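Local coordinates for processed glycerol phosphate lipoteichoic acid synthase 2 (Bacillus subtilis, PDB 2W8D), which belongs to the sulfatase family of the alkaline phosphatase clan, with an alpha/beta C-terminal domain that holds a magnesium ion, at residues Q43-D48 with A285-V290; N74-T79 with I344-G349; S94-A99 with G309-A314; A314-H319 with G332-S337; G349-P354 with G361-T366. All blocks are in the same frame, centred on the assembly; numbering follows the deposited sequence.

Contact 1. Residues Q43-D48 with A285-V290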
# COMPACT_ATOMS: atom_id res chain seq x y z
N GLN A 43 10.07 1.46 -5.17
CA GLN A 43 10.56 2.32 -4.05
C GLN A 43 10.57 3.78 -4.50
O GLN A 43 10.74 4.06 -5.68
CB GLN A 43 11.97 1.88 -3.60
CG GLN A 43 12.00 0.47 -2.99
CD GLN A 43 13.39 -0.11 -2.76
OE1 GLN A 43 14.20 0.44 -1.98
NE2 GLN A 43 13.68 -1.23 -3.41
N SER A 44 10.45 4.69 -3.55
CA SER A 44 10.38 6.11 -3.82
C SER A 44 11.65 6.67 -4.47
O SER A 44 11.56 7.67 -5.15
CB SER A 44 10.07 6.89 -2.53
OG SER A 44 8.73 6.68 -2.08
N PHE A 45 12.82 6.07 -4.26
CA PHE A 45 14.03 6.61 -4.90
C PHE A 45 13.94 6.67 -6.43
O PHE A 45 14.61 7.49 -7.05
CB PHE A 45 15.33 5.91 -4.45
CG PHE A 45 15.58 4.60 -5.13
CD1 PHE A 45 16.28 4.55 -6.31
CD2 PHE A 45 15.13 3.42 -4.58
CE1 PHE A 45 16.50 3.31 -6.95
CE2 PHE A 45 15.37 2.20 -5.18
CZ PHE A 45 16.03 2.15 -6.38
N ILE A 46 13.15 5.78 -7.01
CA ILE A 46 12.87 5.73 -8.43
C ILE A 46 12.19 6.99 -8.99
O ILE A 46 12.38 7.33 -10.16
CB ILE A 46 12.02 4.49 -8.79
CG1 ILE A 46 12.96 3.29 -8.89
CG2 ILE A 46 11.44 4.61 -10.11
CD1 ILE A 46 14.18 3.57 -9.83
N ILE A 47 11.38 7.64 -8.16
CA ILE A 47 10.67 8.85 -8.56
C ILE A 47 11.69 9.95 -8.84
O ILE A 47 12.54 10.26 -7.99
CB ILE A 47 9.64 9.27 -7.49
CG1 ILE A 47 8.57 8.19 -7.29
CG2 ILE A 47 8.95 10.56 -7.88
CD1 ILE A 47 7.89 7.69 -8.58
N ASP A 48 11.65 10.46 -10.05
CA ASP A 48 12.56 11.50 -10.56
C ASP A 48 13.93 11.02 -10.89
O ASP A 48 14.76 11.83 -11.27
CB ASP A 48 12.61 12.74 -9.65
CG ASP A 48 11.32 13.54 -9.74
OD1 ASP A 48 10.62 13.42 -10.76
OD2 ASP A 48 10.98 14.27 -8.79
N ALA A 285 17.27 2.48 5.87
CA ALA A 285 15.99 2.86 6.46
C ALA A 285 15.28 3.93 5.58
O ALA A 285 14.06 3.84 5.32
CB ALA A 285 16.18 3.35 7.86
N GLN A 286 16.09 4.88 5.09
CA GLN A 286 15.59 5.91 4.19
C GLN A 286 15.06 5.32 2.90
O GLN A 286 14.14 5.89 2.32
CB GLN A 286 16.64 7.02 3.89
CG GLN A 286 17.26 7.65 5.15
CD GLN A 286 16.21 7.97 6.20
OE1 GLN A 286 15.25 8.66 5.91
NE2 GLN A 286 16.38 7.47 7.42
N LEU A 287 15.62 4.19 2.47
CA LEU A 287 15.21 3.55 1.21
C LEU A 287 13.90 2.74 1.31
O LEU A 287 13.48 2.11 0.34
CB LEU A 287 16.34 2.66 0.65
CG LEU A 287 17.47 3.51 0.03
CD1 LEU A 287 18.80 2.74 -0.01
CD2 LEU A 287 17.05 4.06 -1.35
N GLN A 288 13.30 2.70 2.50
CA GLN A 288 12.03 2.02 2.70
C GLN A 288 10.86 2.95 2.37
O GLN A 288 9.72 2.55 2.50
CB GLN A 288 11.91 1.46 4.12
CG GLN A 288 13.07 0.49 4.54
CD GLN A 288 13.38 -0.58 3.50
OE1 GLN A 288 12.52 -1.42 3.19
NE2 GLN A 288 14.59 -0.55 2.93
N ARG A 289 11.14 4.20 1.95
CA ARG A 289 10.10 5.03 1.36
C ARG A 289 9.55 4.31 0.11
O ARG A 289 10.33 3.87 -0.76
CB ARG A 289 10.63 6.42 1.01
CG ARG A 289 10.68 7.42 2.18
CD ARG A 289 11.42 8.69 1.79
NE ARG A 289 11.56 9.60 2.94
CZ ARG A 289 12.52 9.52 3.87
NH1 ARG A 289 13.45 8.57 3.81
NH2 ARG A 289 12.56 10.39 4.87
N VAL A 290 8.23 4.14 0.05
CA VAL A 290 7.52 3.76 -1.17
C VAL A 290 6.52 4.87 -1.58
O VAL A 290 5.96 5.56 -0.73
CB VAL A 290 6.79 2.39 -1.05
CG1 VAL A 290 7.80 1.26 -0.68
CG2 VAL A 290 5.70 2.46 -0.02
O HOH W 1 7.26 7.82 -0.22
O HOH W 2 13.15 4.69 -1.85
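Phe45 brings CB and the CD2 corner of its ring obliquely to the CD2 methyl of Leu287, with Phe45 CD2 and Leu287 CD2 3.8 Å apart. The ring reaches this methyl because Phe45 CG sits between its backbone N and carbonyl carbon (chi1 80°). Below this apolar touch the backbones are joined by an almost straight hydrogen bond from Ser44 N to Arg289 O (2.9 Å, 177°). A water links the same carbonyl to Phe45, the residue after Ser44: it gives a proton to Arg289 O at 3.1 Å and accepts one from Phe45 N at 2.8 Å. Ser44 CB also rests on Arg289 CB at 3.6 Å. Beyond CB the arginine turns away: Arg289 NH1 donates to Gln286 OE1 at 2.8 Å and also to Gln286 O, while NE is taken by Asn74 OD1. The guanidinium thus closes the type I turn Gln286-Arg289 that ends helix 281-286 and ties it to strand 70-76 through Asn74. The loop after strand 33-39 is pinned here to the turn leading into strand 292-296, with helix 267-273 lending Met270 to both Phe45 and Leu287.

Contact 2. Residues N74-T79 with I344-G349; sequences NFFHQT and IPFRNG
Phe76 is the first residue of 74-79 to meet the second segment. Its CD1 comes to 4.0 Å from Phe346 CZ, lying at the edge of the Phe346 ring and near that ring's plane. Phe76 CB looks more loosely at Ile344 CG2. His77 takes no direct part; His77 ND1 and Thr79 OG1 share a hydrogen bond of 3.0 Å within the segment, and NE2 bonds Gln288. At this point two parts of the fold come together: strand 70-76 belongs to the large mixed sheet of the sulfatase-like core, whereas strand 344-345 is an outermost strand of the small antiparallel sheet that follows in the chain; an alpha/beta core with a smaller C-terminal sheet is the plan of sulfatases. Gln78 bridges them. With CG set opposite its carbonyl carbon (chi1 -60°) and the chain extended beyond it, the side chain stretches across to Pro345, and Gln78 NE2 donates to Pro345 O at 2.7 Å and 161°. The acceptor lies close to the glutamine's amide plane. Gln78 NE2 also touches Ile344 CG2 at 3.6 Å, while Gln78 OE1 accepts the backbone N-H of Val311, so both ends of this buried amide are held and its rotation is fixed. Next along, Gln78 O packs on Arg347 CB at 3.5 Å; the guanidinium itself turns off to a salt bridge with Asp393. Thr79 is joined through a water that donates to Thr79 O at 2.8 Å and accepts from Arg347 N at 2.9 Å.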
# COMPACT_ATOMS: atom_id res chain seq x y z
N ASN A 74 7.28 10.97 1.99
CA ASN A 74 7.75 10.35 3.22
C ASN A 74 6.77 9.27 3.73
O ASN A 74 6.39 9.24 4.89
CB ASN A 74 8.00 11.42 4.26
CG ASN A 74 9.13 12.32 3.89
OD1 ASN A 74 10.20 11.87 3.47
ND2 ASN A 74 8.92 13.60 4.08
N PHE A 75 6.39 8.38 2.83
CA PHE A 75 5.45 7.32 3.13
C PHE A 75 6.22 5.99 3.10
O PHE A 75 6.98 5.75 2.20
CB PHE A 75 4.30 7.35 2.11
CG PHE A 75 3.37 6.18 2.20
CD1 PHE A 75 2.34 6.16 3.13
CD2 PHE A 75 3.53 5.10 1.36
CE1 PHE A 75 1.48 5.08 3.22
CE2 PHE A 75 2.68 3.99 1.44
CZ PHE A 75 1.67 3.98 2.36
N PHE A 76 6.04 5.17 4.12
CA PHE A 76 6.85 3.99 4.31
C PHE A 76 6.01 2.71 4.25
O PHE A 76 4.93 2.64 4.85
CB PHE A 76 7.58 4.10 5.67
CG PHE A 76 8.59 5.23 5.73
CD1 PHE A 76 9.96 4.98 5.56
CD2 PHE A 76 8.17 6.56 5.95
CE1 PHE A 76 10.90 6.04 5.59
CE2 PHE A 76 9.10 7.61 5.99
CZ PHE A 76 10.46 7.34 5.81
N HIS A 77 6.54 1.67 3.62
CA HIS A 77 5.90 0.34 3.77
C HIS A 77 6.13 -0.19 5.21
O HIS A 77 7.13 0.11 5.84
CB HIS A 77 6.40 -0.65 2.72
CG HIS A 77 7.74 -1.24 3.04
ND1 HIS A 77 7.88 -2.39 3.78
CD2 HIS A 77 8.99 -0.83 2.72
CE1 HIS A 77 9.17 -2.67 3.91
NE2 HIS A 77 9.86 -1.72 3.29
N GLN A 78 5.19 -0.97 5.73
CA GLN A 78 5.34 -1.49 7.08
C GLN A 78 5.24 -3.01 7.09
O GLN A 78 4.88 -3.60 8.11
CB GLN A 78 4.29 -0.86 8.01
CG GLN A 78 4.39 0.68 8.10
CD GLN A 78 3.25 1.28 8.86
OE1 GLN A 78 2.09 1.21 8.41
NE2 GLN A 78 3.54 1.85 10.03
N THR A 79 5.58 -3.64 5.96
CA THR A 79 5.43 -5.06 5.76
C THR A 79 6.49 -5.89 6.45
O THR A 79 7.58 -5.38 6.80
CB THR A 79 5.43 -5.45 4.23
OG1 THR A 79 6.70 -5.17 3.67
CG2 THR A 79 4.31 -4.70 3.44
N ILE A 344 6.50 6.66 12.75
CA ILE A 344 6.02 5.58 11.90
C ILE A 344 6.64 4.26 12.30
O ILE A 344 7.83 4.06 12.12
CB ILE A 344 6.26 5.85 10.38
CG1 ILE A 344 5.89 7.29 9.96
CG2 ILE A 344 5.49 4.87 9.52
CD1 ILE A 344 4.50 7.71 10.32
N PRO A 345 5.84 3.35 12.88
CA PRO A 345 6.45 2.04 13.19
C PRO A 345 6.79 1.25 11.95
O PRO A 345 6.09 1.36 10.92
CB PRO A 345 5.34 1.29 13.94
CG PRO A 345 4.36 2.31 14.34
CD PRO A 345 4.46 3.47 13.38
N PHE A 346 7.85 0.47 12.08
CA PHE A 346 8.17 -0.66 11.20
C PHE A 346 7.74 -1.95 11.90
O PHE A 346 7.68 -2.01 13.13
CB PHE A 346 9.68 -0.73 10.98
CG PHE A 346 10.21 0.31 10.05
CD1 PHE A 346 9.39 1.35 9.60
CD2 PHE A 346 11.54 0.25 9.61
CE1 PHE A 346 9.89 2.35 8.72
CE2 PHE A 346 12.05 1.23 8.74
CZ PHE A 346 11.21 2.28 8.28
N ARG A 347 7.43 -2.98 11.13
CA ARG A 347 6.98 -4.24 11.74
C ARG A 347 7.97 -4.81 12.81
O ARG A 347 7.56 -5.39 13.81
CB ARG A 347 6.62 -5.31 10.67
CG ARG A 347 5.85 -6.51 11.23
CD ARG A 347 5.56 -6.21 12.71
NE ARG A 347 4.24 -6.58 13.08
CZ ARG A 347 3.78 -6.67 14.31
NH1 ARG A 347 4.55 -6.39 15.35
NH2 ARG A 347 2.53 -7.07 14.47
N ASN A 348 9.27 -4.67 12.60
CA ASN A 348 10.19 -5.29 13.52
C ASN A 348 10.46 -4.41 14.77
O ASN A 348 11.28 -4.76 15.59
CB ASN A 348 11.50 -5.64 12.82
CG ASN A 348 12.29 -4.40 12.42
OD1 ASN A 348 11.83 -3.26 12.66
ND2 ASN A 348 13.46 -4.59 11.81
N GLY A 349 9.76 -3.29 14.92
CA GLY A 349 9.99 -2.47 16.12
C GLY A 349 10.92 -1.28 15.89
O GLY A 349 10.91 -0.35 16.68
O HOH W 3 8.18 -3.17 8.37

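Contact 3. Residues S94-A99 with G309-A314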
# COMPACT_ATOMS: atom_id res chain seq x y z
N SER A 94 -6.17 -1.49 8.35
CA SER A 94 -5.45 -0.56 9.22
C SER A 94 -5.01 -1.28 10.49
O SER A 94 -5.16 -0.80 11.61
CB SER A 94 -6.28 0.70 9.50
OG SER A 94 -5.47 1.72 10.04
N LEU A 95 -4.52 -2.49 10.27
CA LEU A 95 -3.94 -3.32 11.31
C LEU A 95 -2.64 -3.92 10.79
O LEU A 95 -2.53 -4.29 9.63
CB LEU A 95 -4.89 -4.44 11.72
CG LEU A 95 -6.20 -4.11 12.43
CD1 LEU A 95 -7.01 -5.41 12.58
CD2 LEU A 95 -5.90 -3.43 13.78
N TYR A 96 -1.65 -4.00 11.67
CA TYR A 96 -0.35 -4.55 11.30
C TYR A 96 -0.41 -6.06 11.01
O TYR A 96 -1.17 -6.80 11.63
CB TYR A 96 0.68 -4.26 12.40
CG TYR A 96 1.00 -2.81 12.47
CD1 TYR A 96 2.05 -2.27 11.71
CD2 TYR A 96 0.25 -1.95 13.27
CE1 TYR A 96 2.34 -0.91 11.76
CE2 TYR A 96 0.51 -0.61 13.31
CZ TYR A 96 1.55 -0.08 12.58
OH TYR A 96 1.81 1.27 12.64
N PRO A 97 0.42 -6.50 10.06
CA PRO A 97 0.60 -7.92 9.73
C PRO A 97 1.36 -8.61 10.85
O PRO A 97 1.70 -7.98 11.86
CB PRO A 97 1.47 -7.86 8.49
CG PRO A 97 2.33 -6.63 8.74
CD PRO A 97 1.36 -5.64 9.31
N LEU A 98 1.62 -9.90 10.71
CA LEU A 98 2.32 -10.64 11.78
C LEU A 98 3.81 -10.27 11.80
O LEU A 98 4.38 -9.93 10.76
CB LEU A 98 2.16 -12.15 11.60
CG LEU A 98 0.77 -12.79 11.61
CD1 LEU A 98 0.88 -14.26 11.29
CD2 LEU A 98 0.22 -12.67 13.01
N ALA A 99 4.42 -10.33 12.97
CA ALA A 99 5.84 -10.12 13.13
C ALA A 99 6.69 -11.18 12.41
O ALA A 99 7.80 -10.85 11.97
CB ALA A 99 6.24 -10.05 14.66
N GLY A 309 2.71 5.79 7.21
CA GLY A 309 2.93 4.39 6.81
C GLY A 309 1.70 3.73 6.21
O GLY A 309 0.64 4.32 6.17
N ASP A 310 1.86 2.51 5.70
CA ASP A 310 0.75 1.73 5.14
C ASP A 310 -0.58 1.80 5.91
O ASP A 310 -1.60 1.87 5.26
CB ASP A 310 1.11 0.25 5.05
CG ASP A 310 2.05 -0.05 3.94
OD1 ASP A 310 2.01 0.68 2.89
OD2 ASP A 310 2.86 -0.99 4.13
N VAL A 311 -0.56 1.72 7.26
CA VAL A 311 -1.79 1.63 8.07
C VAL A 311 -2.59 2.95 8.04
O VAL A 311 -3.77 3.00 8.44
CB VAL A 311 -1.53 1.19 9.55
CG1 VAL A 311 -1.03 -0.30 9.64
CG2 VAL A 311 -0.57 2.13 10.23
N ASP A 312 -1.94 4.02 7.57
CA ASP A 312 -2.60 5.31 7.46
C ASP A 312 -3.47 5.47 6.21
O ASP A 312 -4.29 6.36 6.16
CB ASP A 312 -1.58 6.45 7.50
CG ASP A 312 -0.68 6.41 8.73
OD1 ASP A 312 -1.09 5.90 9.78
OD2 ASP A 312 0.43 6.97 8.66
N VAL A 313 -3.30 4.62 5.20
CA VAL A 313 -4.04 4.79 3.94
C VAL A 313 -5.56 4.66 4.08
O VAL A 313 -6.31 5.51 3.58
CB VAL A 313 -3.51 3.88 2.79
CG1 VAL A 313 -4.19 4.21 1.44
CG2 VAL A 313 -2.04 4.07 2.62
N ALA A 314 -6.01 3.62 4.76
CA ALA A 314 -7.44 3.29 4.82
C ALA A 314 -8.30 4.41 5.41
O ALA A 314 -9.33 4.73 4.84
CB ALA A 314 -7.69 1.94 5.58
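The backbones come closest at Ser94 and Val311, whose CA atoms lie 4.4 Å apart, where Ser94 leaves helical geometry with a positive phi of 54° at the end of helix 86-93. Ser94 OG, swung opposite the backbone N (chi1 -165°), donates to Val311 O at 2.7 Å, in the carbonyl plane and on a lone pair. The same Ser94 OG takes the N-H of Gly332, so one buried oxygen joins three pieces of chain. Ser94 CB meets Ala314 CB more loosely, at 4.3 Å.

Val311 is the side chain on which most of the contact turns. Its CG1 methyl stands over the centre of the Tyr96 ring, 3.9 Å from the centroid and 8° off the normal, a well-centred CH-pi contact. The other branch reaches toward the phenol end: Val311 CG2 is 3.5 Å from Tyr96 OH. Tyrosine and valine cross at about a right angle, one methyl over the face and the other by the hydroxyl, so both branches of the valine lie on the tyrosine. The polar tip of the tyrosine is turned to Glu388, its hydrogen-bond partner. Within the second segment, Asp312 OD2 receives Gly309 N at 2.9 Å from above the carboxylate plane, and its OD1 makes a salt bridge with Arg341.

The contact is buried where the loop after helix 86-93 runs past the start of helix 313-320; helix 380-397 packs on it through Leu389 on Tyr96 and Ile395 on Leu95, while strand 70-76 lies against Val313.

Contact 4. Residues A314-H319 with G332-S337; sequences APTILH and GSDILS
Thr316 and Asp334 carry the tight half of this contact, their CA atoms 4.3 Å apart. Asp334 OD2 receives His319 ND1 at 2.6 Å and 167°; the carboxylate oxygen lies in the imidazole plane, yet the donor approaches from above the carboxylate, and the ring and carboxylate planes are 68° apart. The histidine's far nitrogen, NE2, bonds to Thr325, and with both nitrogens engaged the ring cannot readily turn. Thr316 OG1 accepts the N-H of Ile335, with 3.1 Å between Thr316 OG1 and Ile335 N, in a nearly straight bond and is itself paired with Asp312 O one helical turn back, so a single hydroxyl joins helix and loop. Its CG2 methyl, opposite the backbone N, packs against Leu336, with Thr316 CG2 and Leu336 CG 4.0 Å apart.

The looser end lies at Pro315, whose CG merely skims the backbone of partly exposed Gly332, with 4.0 Å between Pro315 CG and Gly332 C and no polar bond between the two residues. Asp334 OD1, meanwhile, accepts Leu336 N at 2.8 Å. The loop is held by an Asx turn at the start of a type I turn, with its aspartate joined to helix 313-320 by a histidine-carboxylate hydrogen bond.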
# COMPACT_ATOMS: atom_id res chain seq x y z
N ALA A 314 -6.01 3.62 4.76
CA ALA A 314 -7.44 3.29 4.82
C ALA A 314 -8.30 4.41 5.41
O ALA A 314 -9.33 4.73 4.84
CB ALA A 314 -7.69 1.94 5.58
N PRO A 315 -7.87 5.00 6.57
CA PRO A 315 -8.60 6.18 7.11
C PRO A 315 -8.48 7.45 6.28
O PRO A 315 -9.36 8.30 6.36
CB PRO A 315 -7.95 6.41 8.48
CG PRO A 315 -6.69 5.50 8.50
CD PRO A 315 -6.99 4.38 7.59
N THR A 316 -7.41 7.61 5.51
CA THR A 316 -7.30 8.78 4.67
C THR A 316 -8.44 8.67 3.65
O THR A 316 -9.24 9.62 3.48
CB THR A 316 -5.88 8.83 3.98
OG1 THR A 316 -4.84 8.69 4.96
CG2 THR A 316 -5.69 10.10 3.22
N ILE A 317 -8.54 7.50 3.03
CA ILE A 317 -9.49 7.22 1.97
C ILE A 317 -10.91 7.26 2.47
O ILE A 317 -11.76 7.88 1.84
CB ILE A 317 -9.22 5.85 1.37
CG1 ILE A 317 -7.80 5.81 0.80
CG2 ILE A 317 -10.27 5.51 0.29
CD1 ILE A 317 -7.44 7.04 -0.04
N LEU A 318 -11.17 6.62 3.59
CA LEU A 318 -12.50 6.61 4.17
C LEU A 318 -12.97 8.03 4.47
O LEU A 318 -14.08 8.40 4.13
CB LEU A 318 -12.53 5.73 5.42
CG LEU A 318 -13.32 4.42 5.46
CD1 LEU A 318 -13.90 3.92 4.12
CD2 LEU A 318 -12.54 3.36 6.18
N HIS A 319 -12.08 8.83 5.06
CA HIS A 319 -12.34 10.23 5.34
C HIS A 319 -12.68 11.01 4.09
O HIS A 319 -13.66 11.74 4.09
CB HIS A 319 -11.22 10.88 6.17
CG HIS A 319 -11.18 10.39 7.59
ND1 HIS A 319 -10.18 10.74 8.47
CD2 HIS A 319 -12.00 9.55 8.26
CE1 HIS A 319 -10.40 10.15 9.64
NE2 HIS A 319 -11.50 9.43 9.53
N GLY A 332 -4.10 3.00 12.15
CA GLY A 332 -3.56 4.13 11.38
C GLY A 332 -4.21 5.49 11.62
O GLY A 332 -5.25 5.61 12.25
N SER A 333 -3.57 6.51 11.11
CA SER A 333 -4.01 7.86 11.35
C SER A 333 -4.15 8.54 9.99
O SER A 333 -3.24 8.50 9.20
CB SER A 333 -2.97 8.55 12.24
OG SER A 333 -3.16 9.96 12.26
N ASP A 334 -5.33 9.08 9.71
CA ASP A 334 -5.59 9.86 8.49
C ASP A 334 -4.46 10.86 8.24
O ASP A 334 -4.20 11.74 9.06
CB ASP A 334 -6.94 10.58 8.64
CG ASP A 334 -7.25 11.55 7.49
OD1 ASP A 334 -6.54 11.63 6.48
OD2 ASP A 334 -8.25 12.27 7.60
N ILE A 335 -3.79 10.71 7.11
CA ILE A 335 -2.67 11.57 6.77
C ILE A 335 -3.09 13.02 6.61
O ILE A 335 -2.35 13.93 6.95
CB ILE A 335 -1.88 11.06 5.52
CG1 ILE A 335 -1.58 9.57 5.66
CG2 ILE A 335 -0.54 11.80 5.36
CD1 ILE A 335 -1.12 8.88 4.37
N LEU A 336 -4.31 13.25 6.12
CA LEU A 336 -4.77 14.63 5.89
C LEU A 336 -5.24 15.31 7.16
O LEU A 336 -5.51 16.49 7.15
CB LEU A 336 -5.85 14.70 4.79
CG LEU A 336 -5.35 14.09 3.48
CD1 LEU A 336 -6.42 14.09 2.39
CD2 LEU A 336 -4.04 14.80 3.03
N SER A 337 -5.33 14.56 8.26
CA SER A 337 -5.74 15.13 9.54
C SER A 337 -4.70 16.08 10.13
O SER A 337 -3.49 15.79 10.07
CB SER A 337 -6.01 14.01 10.55
OG SER A 337 -6.23 14.55 11.84

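Contact 5. Residues G349-P354 with G361-T366; sequences GDFISP and GKYYDT
Asp350 OD1 is gripped twice, by the backbone N-H of Ser360 and by a water that donates to it at 2.7 Å. That water accepts Gly361 N at 2.8 Å, so Asp350 reaches the start of 361-366 through one solvent molecule and closes the near end of the contact. Further along, Phe351 and Tyr363 meet across the strand that separates them: Phe351 CZ and Tyr363 CE1 are 3.9 Å apart, with CZ at the edge of the tyrosine ring and near its plane. Phe351 takes the crowded position of CG between backbone N and carbonyl carbon (chi1 74°), which swings the phenyl out toward Tyr363 although the two CA atoms stand 9.6 Å apart. The far end closes up, Pro354 and Thr366 having CA atoms only 5.9 Å apart. There Thr366 OG1 donates to Ser353 O at 2.6 Å, though the position of that hydroxyl is somewhat uncertain. The Ser353 hydroxyl serves other partners, Glu381 and the N-H of Tyr356. Strands 351-352 and 362-365 are second neighbours in an antiparallel meander, with strand 356-359 between them, to which both are hydrogen-bonded; helix 380-397 packs on the face that bears the two rings, through Asp382, which touches both Phe351 and Tyr363.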
# COMPACT_ATOMS: atom_id res chain seq x y z
N GLY A 349 9.76 -3.29 14.92
CA GLY A 349 9.99 -2.47 16.12
C GLY A 349 10.92 -1.28 15.89
O GLY A 349 10.91 -0.35 16.68
N ASP A 350 11.76 -1.31 14.84
CA ASP A 350 12.40 -0.10 14.35
C ASP A 350 11.31 0.92 14.05
O ASP A 350 10.10 0.60 14.03
CB ASP A 350 13.22 -0.39 13.08
CG ASP A 350 14.40 -1.36 13.34
OD1 ASP A 350 14.68 -1.70 14.52
OD2 ASP A 350 15.05 -1.81 12.38
N PHE A 351 11.72 2.16 13.87
CA PHE A 351 10.77 3.19 13.48
C PHE A 351 11.44 4.36 12.84
O PHE A 351 12.66 4.48 12.88
CB PHE A 351 9.86 3.62 14.65
CG PHE A 351 10.52 4.47 15.70
CD1 PHE A 351 10.60 5.85 15.55
CD2 PHE A 351 10.95 3.90 16.91
CE1 PHE A 351 11.17 6.66 16.56
CE2 PHE A 351 11.52 4.70 17.92
CZ PHE A 351 11.62 6.07 17.75
N ILE A 352 10.63 5.21 12.22
CA ILE A 352 11.13 6.44 11.66
C ILE A 352 10.15 7.54 11.96
O ILE A 352 8.94 7.32 11.97
CB ILE A 352 11.44 6.34 10.17
CG1 ILE A 352 12.10 7.63 9.68
CG2 ILE A 352 10.15 6.07 9.34
CD1 ILE A 352 12.85 7.46 8.40
N SER A 353 10.68 8.73 12.23
CA SER A 353 9.88 9.93 12.44
C SER A 353 10.68 11.15 11.95
O SER A 353 11.86 11.02 11.65
CB SER A 353 9.57 10.07 13.93
OG SER A 353 10.64 10.71 14.57
N PRO A 354 10.04 12.33 11.89
CA PRO A 354 10.82 13.49 11.43
C PRO A 354 12.04 13.72 12.31
O PRO A 354 13.06 14.17 11.82
CB PRO A 354 9.83 14.66 11.55
CG PRO A 354 8.48 14.02 11.42
CD PRO A 354 8.61 12.65 12.03
N GLY A 361 18.10 -0.83 17.62
CA GLY A 361 18.48 -0.14 18.85
C GLY A 361 19.40 1.07 18.75
O GLY A 361 19.70 1.69 19.75
N LYS A 362 19.86 1.42 17.55
CA LYS A 362 20.60 2.67 17.39
C LYS A 362 19.69 3.82 16.90
O LYS A 362 18.78 3.61 16.09
CB LYS A 362 21.77 2.47 16.43
CG LYS A 362 22.89 1.64 17.01
CD LYS A 362 23.92 1.34 15.91
CE LYS A 362 25.30 0.99 16.45
NZ LYS A 362 25.32 -0.30 17.18
N TYR A 363 19.97 5.03 17.38
CA TYR A 363 19.22 6.20 16.95
C TYR A 363 20.06 7.14 16.10
O TYR A 363 21.21 7.46 16.42
CB TYR A 363 18.74 7.00 18.13
CG TYR A 363 17.58 6.45 18.89
CD1 TYR A 363 16.27 6.80 18.55
CD2 TYR A 363 17.78 5.63 19.99
CE1 TYR A 363 15.19 6.30 19.28
CE2 TYR A 363 16.71 5.14 20.71
CZ TYR A 363 15.42 5.49 20.36
OH TYR A 363 14.36 5.00 21.08
N TYR A 364 19.43 7.63 15.04
CA TYR A 364 20.05 8.58 14.17
C TYR A 364 19.14 9.77 14.05
O TYR A 364 17.91 9.64 14.18
CB TYR A 364 20.27 7.98 12.79
CG TYR A 364 21.03 6.69 12.80
CD1 TYR A 364 22.39 6.65 12.58
CD2 TYR A 364 20.36 5.49 13.02
CE1 TYR A 364 23.08 5.43 12.58
CE2 TYR A 364 21.03 4.27 13.02
CZ TYR A 364 22.38 4.25 12.79
OH TYR A 364 23.01 3.03 12.81
N ASP A 365 19.74 10.93 13.80
CA ASP A 365 18.96 12.09 13.44
C ASP A 365 18.38 11.87 12.04
O ASP A 365 19.11 11.65 11.08
CB ASP A 365 19.80 13.37 13.47
CG ASP A 365 19.00 14.59 13.05
OD1 ASP A 365 18.06 14.97 13.79
OD2 ASP A 365 19.28 15.14 11.96
N THR A 366 17.05 11.89 11.93
CA THR A 366 16.40 11.62 10.66
C THR A 366 16.88 12.55 9.54
O THR A 366 17.16 12.08 8.44
CB THR A 366 14.88 11.70 10.77
OG1 THR A 366 14.41 10.59 11.54
CG2 THR A 366 14.22 11.59 9.37
O HOH W 4 15.44 -0.80 16.91

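How the contacts relate
Contacts 2, 3, 4 and 5 are buried, contact 3 nearest the centre of the chain, although contact 5 lies farthest out, its centre about 21 Å from that of the chain; contact 1 is only partly buried. Contacts 1 and 2 both lie near the magnesium ion. Contacts 3 and 4 share helix 313-320 and meet where Asp312 OD1 takes Ser333 N. Contacts 2 and 5 use neighbouring strands of the small sheet and share Gly349. Contact 1 adjoins contact 2 through Gln288 with His77. Their chemistry differs: waters bridge contacts 1, 2 and 5, whereas the buried hydroxyl, imidazole and carboxylate groups of 3 and 4 bond directly to protein.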